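Local coordinates for MIP07328p (Drosophila melanogaster, PDB 6FKK), which probably acts as an axon guidance cue, a semaphorin that binds its receptor and repels growing axons, here represented by its extracellular sema and PSI domains, at residues 404-409 and 418-423; 434-439 and 489-494. One frame throughout, in Å; residues are numbered along the deposited sequence.

Interaction 1 (404-409 and 418-423); sequences DVIYSG and FINILS
F418 carries its ring between its own backbone N and carbonyl carbon (chi1 73°), and I406 holds CG1 anti to its carbonyl carbon (chi1 -59°); together these turns lay the ring against the isoleucine. The two residues form an antiparallel hydrogen-bonded pair in the hairpin of strands 402-410 and 414-423, the middle strands of a four-stranded blade of the sema beta-propeller. I406 N gives a nearly straight bond to F418 O at 2.9 Å, and F418 N returns one to I406 O at 3.1 Å. Beside this pair of backbone bonds, I406 CB sits over one face of the F418 ring, 3.9 Å from its centroid and displaced toward the rim, a CH-pi contact. CG2 of I406 adds a touch at F418 CE1 (3.5 Å), while CD1 reaches across to CE2. F418 also touches T435 of strand 432-442. A leucine in place of F418 would probably give up the flat face on which I406 lies and leave a gap beside T435. The carboxylate of D404 leads away from 418-423, hydrogen-bonded through OD2 to S279 OG and Y286 OH and through OD1 to Q394 N. On the opposite face of the sheet, V405 CG2 meets I419 CG2 at 3.9 Å.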
ATOM      1  N   ASP A 404       1.027 -15.169  -9.014  1.00 46.96           N
ATOM      2  CA  ASP A 404       1.472 -13.841  -8.616  1.00 52.79           C
ATOM      3  C   ASP A 404       2.749 -13.967  -7.795  1.00 51.55           C
ATOM      4  O   ASP A 404       2.748 -14.589  -6.728  1.00 44.87           O
ATOM      5  CB  ASP A 404       0.389 -13.128  -7.810  1.00 39.85           C
ATOM      6  CG  ASP A 404      -0.813 -12.751  -8.650  1.00 53.57           C
ATOM      7  OD1 ASP A 404      -0.738 -12.897  -9.887  1.00 58.86           O
ATOM      8  OD2 ASP A 404      -1.832 -12.310  -8.075  1.00 59.46           O
ATOM      9  N   VAL A 405       3.840 -13.392  -8.290  1.00 48.35           N
ATOM     10  CA  VAL A 405       5.083 -13.342  -7.528  1.00 40.83           C
ATOM     11  C   VAL A 405       5.018 -12.135  -6.602  1.00 48.22           C
ATOM     12  O   VAL A 405       4.940 -10.991  -7.061  1.00 45.67           O
ATOM     13  CB  VAL A 405       6.306 -13.269  -8.452  1.00 40.87           C
ATOM     14  CG1 VAL A 405       7.588 -13.299  -7.632  1.00 41.52           C
ATOM     15  CG2 VAL A 405       6.275 -14.419  -9.442  1.00 47.64           C
ATOM     16  N   ILE A 406       5.042 -12.389  -5.298  1.00 49.28           N
ATOM     17  CA  ILE A 406       4.832 -11.358  -4.290  1.00 35.89           C
ATOM     18  C   ILE A 406       6.173 -10.972  -3.685  1.00 51.44           C
ATOM     19  O   ILE A 406       6.950 -11.839  -3.264  1.00 51.04           O
ATOM     20  CB  ILE A 406       3.855 -11.838  -3.205  1.00 40.39           C
ATOM     21  CG1 ILE A 406       2.512 -12.203  -3.840  1.00 37.32           C
ATOM     22  CG2 ILE A 406       3.678 -10.770  -2.141  1.00 34.56           C
ATOM     23  CD1 ILE A 406       1.643 -13.077  -2.968  1.00 63.65           C
ATOM     24  N   TYR A 407       6.442  -9.671  -3.635  1.00 54.11           N
ATOM     25  CA  TYR A 407       7.669  -9.133  -3.069  1.00 50.02           C
ATOM     26  C   TYR A 407       7.346  -8.382  -1.784  1.00 56.15           C
ATOM     27  O   TYR A 407       6.379  -7.615  -1.729  1.00 66.19           O
ATOM     28  CB  TYR A 407       8.368  -8.198  -4.060  1.00 43.81           C
ATOM     29  CG  TYR A 407       8.801  -8.867  -5.347  1.00 48.19           C
ATOM     30  CD1 TYR A 407       7.882  -9.154  -6.347  1.00 48.10           C
ATOM     31  CD2 TYR A 407      10.129  -9.203  -5.566  1.00 53.46           C
ATOM     32  CE1 TYR A 407       8.272  -9.763  -7.523  1.00 54.23           C
ATOM     33  CE2 TYR A 407      10.529  -9.810  -6.742  1.00 46.52           C
ATOM     34  CZ  TYR A 407       9.596 -10.090  -7.716  1.00 42.23           C
ATOM     35  OH  TYR A 407       9.987 -10.694  -8.888  1.00 54.12           O
ATOM     36  N   SER A 408       8.158  -8.603  -0.755  1.00 55.43           N
ATOM     37  CA  SER A 408       7.941  -7.965   0.533  1.00 48.50           C
ATOM     38  C   SER A 408       9.279  -7.552   1.128  1.00 50.91           C
ATOM     39  O   SER A 408      10.250  -8.313   1.077  1.00 54.54           O
ATOM     40  CB  SER A 408       7.196  -8.897   1.497  1.00 42.12           C
ATOM     41  OG  SER A 408       6.867  -8.230   2.701  1.00 59.66           O
ATOM     42  N   GLY A 409       9.324  -6.346   1.688  1.00 36.10           N
ATOM     43  CA  GLY A 409      10.531  -5.851   2.318  1.00 37.44           C
ATOM     44  C   GLY A 409      10.424  -5.775   3.828  1.00 46.18           C
ATOM     45  O   GLY A 409       9.320  -5.813   4.379  1.00 48.83           O
ATOM     46  N   PHE A 418       7.994 -14.770  -2.962  1.00 38.12           N
ATOM     47  CA  PHE A 418       7.256 -16.003  -2.720  1.00 38.25           C
ATOM     48  C   PHE A 418       6.020 -16.045  -3.604  1.00 47.60           C
ATOM     49  O   PHE A 418       5.507 -15.011  -4.043  1.00 54.35           O
ATOM     50  CB  PHE A 418       6.866 -16.158  -1.243  1.00 37.70           C
ATOM     51  CG  PHE A 418       5.759 -15.240  -0.796  1.00 44.22           C
ATOM     52  CD1 PHE A 418       6.043 -13.977  -0.304  1.00 53.36           C
ATOM     53  CD2 PHE A 418       4.436 -15.652  -0.842  1.00 42.17           C
ATOM     54  CE1 PHE A 418       5.029 -13.137   0.117  1.00 49.69           C
ATOM     55  CE2 PHE A 418       3.418 -14.816  -0.426  1.00 48.61           C
ATOM     56  CZ  PHE A 418       3.716 -13.557   0.056  1.00 50.73           C
ATOM     57  N   ILE A 419       5.550 -17.267  -3.857  1.00 38.43           N
ATOM     58  CA  ILE A 419       4.285 -17.514  -4.535  1.00 51.53           C
ATOM     59  C   ILE A 419       3.464 -18.458  -3.667  1.00 50.44           C
ATOM     60  O   ILE A 419       3.963 -19.060  -2.716  1.00 48.43           O
ATOM     61  CB  ILE A 419       4.473 -18.102  -5.949  1.00 45.23           C
ATOM     62  CG1 ILE A 419       5.115 -19.488  -5.869  1.00 41.22           C
ATOM     63  CG2 ILE A 419       5.304 -17.164  -6.815  1.00 50.46           C
ATOM     64  CD1 ILE A 419       5.182 -20.206  -7.197  1.00 52.49           C
ATOM     65  N   ASN A 420       2.185 -18.583  -4.008  1.00 44.15           N
ATOM     66  CA  ASN A 420       1.260 -19.437  -3.277  1.00 45.25           C
ATOM     67  C   ASN A 420       0.747 -20.541  -4.188  1.00 48.86           C
ATOM     68  O   ASN A 420       0.470 -20.307  -5.369  1.00 67.62           O
ATOM     69  CB  ASN A 420       0.081 -18.634  -2.720  1.00 58.85           C
ATOM     70  CG  ASN A 420       0.493 -17.683  -1.615  1.00 59.07           C
ATOM     71  OD1 ASN A 420       0.352 -16.468  -1.743  1.00 74.25           O
ATOM     72  ND2 ASN A 420       1.003 -18.234  -0.520  1.00 41.12           N
ATOM     73  N   ILE A 421       0.626 -21.743  -3.634  1.00 52.24           N
ATOM     74  CA  ILE A 421       0.072 -22.890  -4.341  1.00 60.39           C
ATOM     75  C   ILE A 421      -1.008 -23.499  -3.460  1.00 55.63           C
ATOM     76  O   ILE A 421      -0.745 -23.852  -2.304  1.00 75.05           O
ATOM     77  CB  ILE A 421       1.146 -23.935  -4.686  1.00 59.99           C
ATOM     78  CG1 ILE A 421       2.095 -23.396  -5.759  1.00 56.63           C
ATOM     79  CG2 ILE A 421       0.501 -25.235  -5.143  1.00 49.84           C
ATOM     80  CD1 ILE A 421       3.201 -24.359  -6.123  1.00 50.40           C
ATOM     81  N   LEU A 422      -2.218 -23.615  -3.997  1.00 52.50           N
ATOM     82  CA  LEU A 422      -3.361 -24.152  -3.270  1.00 69.54           C
ATOM     83  C   LEU A 422      -3.642 -25.561  -3.773  1.00 77.02           C
ATOM     84  O   LEU A 422      -3.868 -25.761  -4.972  1.00 83.13           O
ATOM     85  CB  LEU A 422      -4.586 -23.254  -3.444  1.00 66.48           C
ATOM     86  CG  LEU A 422      -5.837 -23.613  -2.641  1.00 68.86           C
ATOM     87  CD1 LEU A 422      -5.555 -23.525  -1.152  1.00 78.84           C
ATOM     88  CD2 LEU A 422      -7.002 -22.712  -3.024  1.00 69.30           C
ATOM     89  N   SER A 423      -3.628 -26.530  -2.862  1.00 83.56           N
ATOM     90  CA  SER A 423      -3.807 -27.934  -3.205  1.00103.12           C
ATOM     91  C   SER A 423      -5.258 -28.353  -3.007  1.00135.47           C
ATOM     92  O   SER A 423      -5.890 -27.997  -2.006  1.00123.51           O
ATOM     93  CB  SER A 423      -2.889 -28.820  -2.361  1.00 92.84           C
ATOM     94  OG  SER A 423      -3.140 -28.642  -0.979  1.00100.16           O
TER

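Interaction 2 (434-439 and 489-494); sequences KTVVIS and SLQDPI
I438 pushes its side chain into the bend of 489-494, and its two branches spread over L490, D492 and P493. CG2 lies against the backbone O of L490 (3.5 Å) and against L490 CD1 (3.7 Å), the two side chains passing at a slant. CD1, at the far end of the chain, meets P493 CD at 3.8 Å, the isoleucine running at about a right angle to the proline, and also touches D492 CA. The same L490 O is also approached by I438 CA, in a CA-H...O contact of 3.5 Å. This is the seam between the sema propeller, whose outer blade strand 432-442 supplies I438, and the PSI domain, whose turn after helix 484-489 receives it. I438 and S439 together face K417 in a classic beta bulge. Farther back along the strand, V436 stands across Q491 at about a right angle, with V436 CG1 beside Q491 CB (3.8 Å) and OE1; the amide NE2 of Q491 is bonded to S525 O. D492 closes an Asx turn, its OD1 accepting from I494 N at 3.0 Å on the anti side of the carboxylate, while OD2 is hydrogen-bonded to H476 ND1.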
ATOM      1  N   LYS A 434      -0.031 -23.552   0.685  1.00 44.42           N
ATOM      2  CA  LYS A 434       1.372 -23.521   1.063  1.00 61.71           C
ATOM      3  C   LYS A 434       2.056 -22.313   0.435  1.00 49.67           C
ATOM      4  O   LYS A 434       1.568 -21.726  -0.535  1.00 56.41           O
ATOM      5  CB  LYS A 434       2.096 -24.815   0.663  1.00 73.40           C
ATOM      6  CG  LYS A 434       2.216 -25.071  -0.828  1.00 66.65           C
ATOM      7  CD  LYS A 434       2.973 -26.375  -1.063  1.00 92.64           C
ATOM      8  CE  LYS A 434       3.224 -26.646  -2.539  1.00 97.92           C
ATOM      9  NZ  LYS A 434       4.009 -27.900  -2.737  1.00 85.41           N
ATOM     10  N   THR A 435       3.194 -21.941   1.016  1.00 47.06           N
ATOM     11  CA  THR A 435       3.936 -20.744   0.631  1.00 40.35           C
ATOM     12  C   THR A 435       5.294 -21.167   0.087  1.00 65.86           C
ATOM     13  O   THR A 435       6.149 -21.643   0.842  1.00 77.98           O
ATOM     14  CB  THR A 435       4.094 -19.796   1.819  1.00 42.32           C
ATOM     15  OG1 THR A 435       2.800 -19.410   2.302  1.00 47.41           O
ATOM     16  CG2 THR A 435       4.870 -18.552   1.413  1.00 38.46           C
ATOM     17  N   VAL A 436       5.489 -20.993  -1.218  1.00 56.35           N
ATOM     18  CA  VAL A 436       6.747 -21.332  -1.874  1.00 51.44           C
ATOM     19  C   VAL A 436       7.632 -20.091  -1.818  1.00 50.48           C
ATOM     20  O   VAL A 436       7.454 -19.151  -2.592  1.00 46.54           O
ATOM     21  CB  VAL A 436       6.527 -21.805  -3.312  1.00 43.41           C
ATOM     22  CG1 VAL A 436       7.856 -22.176  -3.958  1.00 57.83           C
ATOM     23  CG2 VAL A 436       5.559 -22.979  -3.346  1.00 57.33           C
ATOM     24  N   VAL A 437       8.589 -20.089  -0.895  1.00 46.55           N
ATOM     25  CA  VAL A 437       9.516 -18.971  -0.759  1.00 45.90           C
ATOM     26  C   VAL A 437      10.587 -19.091  -1.834  1.00 56.90           C
ATOM     27  O   VAL A 437      11.343 -20.067  -1.866  1.00 73.20           O
ATOM     28  CB  VAL A 437      10.140 -18.936   0.642  1.00 48.86           C
ATOM     29  CG1 VAL A 437      11.239 -17.886   0.704  1.00 53.12           C
ATOM     30  CG2 VAL A 437       9.072 -18.658   1.686  1.00 41.47           C
ATOM     31  N   ILE A 438      10.655 -18.098  -2.717  1.00 57.30           N
ATOM     32  CA  ILE A 438      11.634 -18.128  -3.798  1.00 47.97           C
ATOM     33  C   ILE A 438      13.018 -17.750  -3.285  1.00 45.26           C
ATOM     34  O   ILE A 438      13.992 -18.484  -3.490  1.00 60.18           O
ATOM     35  CB  ILE A 438      11.187 -17.208  -4.947  1.00 56.36           C
ATOM     36  CG1 ILE A 438       9.858 -17.695  -5.524  1.00 61.33           C
ATOM     37  CG2 ILE A 438      12.252 -17.145  -6.028  1.00 53.56           C
ATOM     38  CD1 ILE A 438       9.284 -16.776  -6.573  1.00 72.96           C
ATOM     39  N   SER A 439      13.129 -16.606  -2.612  1.00 46.37           N
ATOM     40  CA  SER A 439      14.414 -16.162  -2.089  1.00 60.90           C
ATOM     41  C   SER A 439      14.190 -15.133  -0.992  1.00 61.56           C
ATOM     42  O   SER A 439      13.171 -14.439  -0.970  1.00 66.38           O
ATOM     43  CB  SER A 439      15.293 -15.560  -3.191  1.00 68.19           C
ATOM     44  OG  SER A 439      14.766 -14.323  -3.640  1.00 55.68           O
ATOM     45  N   SER A 489      15.972 -25.305  -7.619  1.00 81.19           N
ATOM     46  CA  SER A 489      15.742 -25.017  -6.206  1.00 83.19           C
ATOM     47  C   SER A 489      15.182 -23.621  -5.989  1.00 77.48           C
ATOM     48  O   SER A 489      14.540 -23.377  -4.962  1.00 89.57           O
ATOM     49  CB  SER A 489      17.037 -25.183  -5.410  1.00 90.92           C
ATOM     50  OG  SER A 489      17.464 -26.534  -5.397  1.00 99.60           O
ATOM     51  N   LEU A 490      15.414 -22.699  -6.926  1.00 68.71           N
ATOM     52  CA  LEU A 490      14.882 -21.348  -6.784  1.00 55.73           C
ATOM     53  C   LEU A 490      13.359 -21.361  -6.755  1.00 54.78           C
ATOM     54  O   LEU A 490      12.738 -20.600  -6.003  1.00 70.62           O
ATOM     55  CB  LEU A 490      15.393 -20.463  -7.921  1.00 53.08           C
ATOM     56  CG  LEU A 490      15.052 -18.973  -7.847  1.00 78.29           C
ATOM     57  CD1 LEU A 490      15.696 -18.328  -6.625  1.00 85.57           C
ATOM     58  CD2 LEU A 490      15.473 -18.258  -9.123  1.00 80.72           C
ATOM     59  N   GLN A 491      12.744 -22.229  -7.560  1.00 59.26           N
ATOM     60  CA  GLN A 491      11.290 -22.365  -7.642  1.00 62.45           C
ATOM     61  C   GLN A 491      10.611 -21.049  -8.018  1.00 63.26           C
ATOM     62  O   GLN A 491       9.464 -20.797  -7.642  1.00 66.44           O
ATOM     63  CB  GLN A 491      10.710 -22.927  -6.344  1.00 52.31           C
ATOM     64  CG  GLN A 491      11.056 -24.387  -6.127  1.00 66.82           C
ATOM     65  CD  GLN A 491      10.328 -24.984  -4.945  1.00 77.55           C
ATOM     66  OE1 GLN A 491      10.291 -24.399  -3.863  1.00 71.44           O
ATOM     67  NE2 GLN A 491       9.732 -26.154  -5.148  1.00 68.64           N
ATOM     68  N   ASP A 492      11.317 -20.204  -8.764  1.00 59.46           N
ATOM     69  CA  ASP A 492      10.700 -19.036  -9.380  1.00 48.14           C
ATOM     70  C   ASP A 492       9.906 -19.487 -10.599  1.00 67.11           C
ATOM     71  O   ASP A 492      10.467 -20.147 -11.482  1.00 66.81           O
ATOM     72  CB  ASP A 492      11.767 -18.012  -9.785  1.00 49.07           C
ATOM     73  CG  ASP A 492      11.186 -16.639 -10.118  1.00 69.99           C
ATOM     74  OD1 ASP A 492      10.168 -16.565 -10.837  1.00 70.57           O
ATOM     75  OD2 ASP A 492      11.760 -15.626  -9.659  1.00 72.54           O
ATOM     76  N   PRO A 493       8.610 -19.170 -10.683  1.00 73.76           N
ATOM     77  CA  PRO A 493       7.813 -19.630 -11.834  1.00 48.09           C
ATOM     78  C   PRO A 493       8.301 -19.099 -13.169  1.00 65.82           C
ATOM     79  O   PRO A 493       7.878 -19.615 -14.211  1.00 66.25           O
ATOM     80  CB  PRO A 493       6.402 -19.111 -11.514  1.00 46.24           C
ATOM     81  CG  PRO A 493       6.624 -17.973 -10.571  1.00 47.17           C
ATOM     82  CD  PRO A 493       7.816 -18.358  -9.747  1.00 58.28           C
ATOM     83  N   ILE A 494       9.184 -18.103 -13.174  1.00 65.61           N
ATOM     84  CA  ILE A 494       9.648 -17.503 -14.417  1.00 51.37           C
ATOM     85  C   ILE A 494      10.986 -18.070 -14.889  1.00 54.63           C
ATOM     86  O   ILE A 494      11.335 -17.893 -16.067  1.00 79.67           O
ATOM     87  CB  ILE A 494       9.731 -15.970 -14.272  1.00 61.72           C
ATOM     88  CG1 ILE A 494       9.386 -15.281 -15.590  1.00 56.41           C
ATOM     89  CG2 ILE A 494      11.107 -15.545 -13.790  1.00 50.96           C
ATOM     90  CD1 ILE A 494       9.126 -13.804 -15.432  1.00 50.60           C
TER

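Interactions 1 and 2 lie side by side, their centres about 8 Å apart, on neighbouring strands of one four-stranded propeller blade. Strand 414-423 pairs with 402-410 along one edge and with 432-442 along the other, so the backbone passes the connection on: I419 O probably accepts from V436 N at 2.9 Å, and I421 O from K434 N at 3.1 Å. F418 CB also packs on V436 O. V405 ties the two contacts together from the other direction, since besides meeting I419 it touches both I438 and P493. Interaction 1 thus belongs to the interior of the blade, whereas interaction 2 joins that blade's outer strand to the PSI domain.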